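Local coordinates for putative D-alanine N-acetyltransferase of GNAT family (Desulfovibrio desulfuricans subsp. desulfuricans, PDB 2R7H), which probably acts as an acyltransferase of the GNAT family, with D-alanine N-acetylation as a putative activity, at residues A114-A117 against E118-D122. Sequence-based numbering, arbitrary orientation.
Sequences ALLA and EVVHD
Four successive backbone hydrogen bonds, each from N-H of residue i+4 to C=O of residue i, tie residues 114-117 to 118-121, and the straightest joins Val-120 N to Leu-116 O (2.9 Å, N-H...O 166°). Glu-118 N donates to Ala-114 O at 3.1 Å and His-121 N to Ala-117 O at 3.0 Å, both more bent, while Val-119 N reaches Leu-115 O. Among the side chains, His-121 ND1 donates to Asp-122 OD1 (2.8 Å, 164°); the acceptor lies in the imidazole plane, which should restrict rotation of the ring. Arg-24 forms salt bridges with Asp-122 OD2 and Glu-118 OE1, linking carboxylates one helical turn apart. The run of i+4 to i backbone bonds is that of an alpha-helix, here helix 111-125, the connection between parallel strands 94-102 and 130-136 in a beta-alpha-beta unit of the GNAT fold. With CG beside its own backbone N (chi1 -62°), Glu-118 lays that methylene 3.3 Å from Ala-114 O. Val-120 CG2 likewise sits beside its own N, 3.3 Å from Leu-116 O; its contact with Leu-116 CD1, at 4.2 Å, is apolar and looser. Leu-115 and Leu-116 pack on Ile-100 of strand 94-102, and Val-119 on Ala-83 and Tyr-85 of strand 78-87.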
ATOM      1  N   ALA B 114       5.750   1.877  24.614  1.00 33.53           N
ATOM      2  CA  ALA B 114       7.065   2.521  24.587  1.00 32.43           C
ATOM      3  C   ALA B 114       7.626   2.535  23.162  1.00 30.94           C
ATOM      4  O   ALA B 114       8.189   3.530  22.725  1.00 26.54           O
ATOM      5  CB  ALA B 114       8.040   1.786  25.502  1.00 31.79           C
ATOM      6  N   LEU B 115       7.508   1.411  22.457  1.00 30.17           N
ATOM      7  CA  LEU B 115       7.951   1.332  21.064  1.00 29.08           C
ATOM      8  C   LEU B 115       7.148   2.278  20.175  1.00 26.45           C
ATOM      9  O   LEU B 115       7.735   2.971  19.353  1.00 27.20           O
ATOM     10  CB  LEU B 115       7.905  -0.106  20.545  1.00 27.57           C
ATOM     11  CG  LEU B 115       9.053  -0.996  20.981  1.00 28.93           C
ATOM     12  CD1 LEU B 115       8.685  -2.509  20.818  1.00 28.55           C
ATOM     13  CD2 LEU B 115      10.325  -0.634  20.225  1.00 30.00           C
ATOM     14  N   LEU B 116       5.833   2.322  20.334  1.00 30.01           N
ATOM     15  CA  LEU B 116       5.012   3.249  19.553  1.00 28.83           C
ATOM     16  C   LEU B 116       5.422   4.719  19.856  1.00 28.87           C
ATOM     17  O   LEU B 116       5.451   5.550  18.951  1.00 28.70           O
ATOM     18  CB  LEU B 116       3.534   3.081  19.868  1.00 28.52           C
ATOM     19  CG  LEU B 116       2.540   4.047  19.219  1.00 28.37           C
ATOM     20  CD1 LEU B 116       2.473   3.987  17.673  1.00 27.00           C
ATOM     21  CD2 LEU B 116       1.177   3.826  19.813  1.00 28.39           C
ATOM     22  N   ALA B 117       5.650   5.049  21.139  1.00 26.61           N
ATOM     23  CA  ALA B 117       6.083   6.406  21.503  1.00 28.63           C
ATOM     24  C   ALA B 117       7.391   6.786  20.758  1.00 27.70           C
ATOM     25  O   ALA B 117       7.570   7.921  20.297  1.00 29.80           O
ATOM     26  CB  ALA B 117       6.225   6.541  23.023  1.00 29.24           C
ATOM     27  N   GLU B 118       8.295   5.839  20.610  1.00 26.09           N
ATOM     28  CA  GLU B 118       9.530   6.127  19.888  1.00 25.62           C
ATOM     29  C   GLU B 118       9.298   6.352  18.378  1.00 28.37           C
ATOM     30  O   GLU B 118       9.939   7.221  17.757  1.00 27.24           O
ATOM     31  CB  GLU B 118      10.555   5.010  20.132  1.00 28.40           C
ATOM     32  CG  GLU B 118      10.987   4.842  21.587  1.00 33.09           C
ATOM     33  CD  GLU B 118      11.432   6.132  22.280  1.00 38.85           C
ATOM     34  OE1 GLU B 118      12.208   6.893  21.700  1.00 38.03           O
ATOM     35  OE2 GLU B 118      10.987   6.366  23.424  1.00 43.07           O
ATOM     36  N   VAL B 119       8.424   5.537  17.771  1.00 26.85           N
ATOM     37  CA  VAL B 119       8.101   5.700  16.365  1.00 25.08           C
ATOM     38  C   VAL B 119       7.501   7.081  16.150  1.00 23.56           C
ATOM     39  O   VAL B 119       7.843   7.753  15.192  1.00 27.78           O
ATOM     40  CB  VAL B 119       7.109   4.611  15.875  1.00 24.70           C
ATOM     41  CG1 VAL B 119       6.514   5.003  14.546  1.00 26.11           C
ATOM     42  CG2 VAL B 119       7.834   3.196  15.879  1.00 22.14           C
ATOM     43  N   VAL B 120       6.574   7.474  17.025  1.00 24.66           N
ATOM     44  CA  VAL B 120       5.909   8.788  16.944  1.00 25.74           C
ATOM     45  C   VAL B 120       6.914   9.938  17.080  1.00 26.90           C
ATOM     46  O   VAL B 120       6.817  10.902  16.367  1.00 26.77           O
ATOM     47  CB  VAL B 120       4.791   8.914  17.971  1.00 26.53           C
ATOM     48  CG1 VAL B 120       4.293  10.338  18.095  1.00 25.61           C
ATOM     49  CG2 VAL B 120       3.677   7.966  17.602  1.00 27.15           C
ATOM     50  N   HIS B 121       7.897   9.783  17.967  1.00 31.23           N
ATOM     51  CA  HIS B 121       8.965  10.754  18.141  1.00 29.75           C
ATOM     52  C   HIS B 121       9.719  10.918  16.836  1.00 30.34           C
ATOM     53  O   HIS B 121       9.948  12.031  16.363  1.00 28.16           O
ATOM     54  CB  HIS B 121       9.922  10.254  19.223  1.00 31.75           C
ATOM     55  CG  HIS B 121      11.246  10.944  19.249  1.00 32.91           C
ATOM     56  ND1 HIS B 121      12.310  10.534  18.474  1.00 43.19           N
ATOM     57  CD2 HIS B 121      11.698  11.989  19.987  1.00 35.84           C
ATOM     58  CE1 HIS B 121      13.353  11.310  18.713  1.00 43.03           C
ATOM     59  NE2 HIS B 121      13.009  12.194  19.634  1.00 38.17           N
ATOM     60  N   ASP B 122      10.093   9.794  16.242  1.00 33.42           N
ATOM     61  CA  ASP B 122      10.849   9.805  14.985  1.00 31.82           C
ATOM     62  C   ASP B 122      10.114  10.390  13.806  1.00 31.84           C
ATOM     63  O   ASP B 122      10.717  11.069  13.002  1.00 31.52           O
ATOM     64  CB  ASP B 122      11.337   8.414  14.619  1.00 31.78           C
ATOM     65  CG  ASP B 122      12.310   7.855  15.592  1.00 36.78           C
ATOM     66  OD1 ASP B 122      12.731   8.556  16.551  1.00 35.36           O
ATOM     67  OD2 ASP B 122      12.678   6.689  15.383  1.00 45.30           O
TER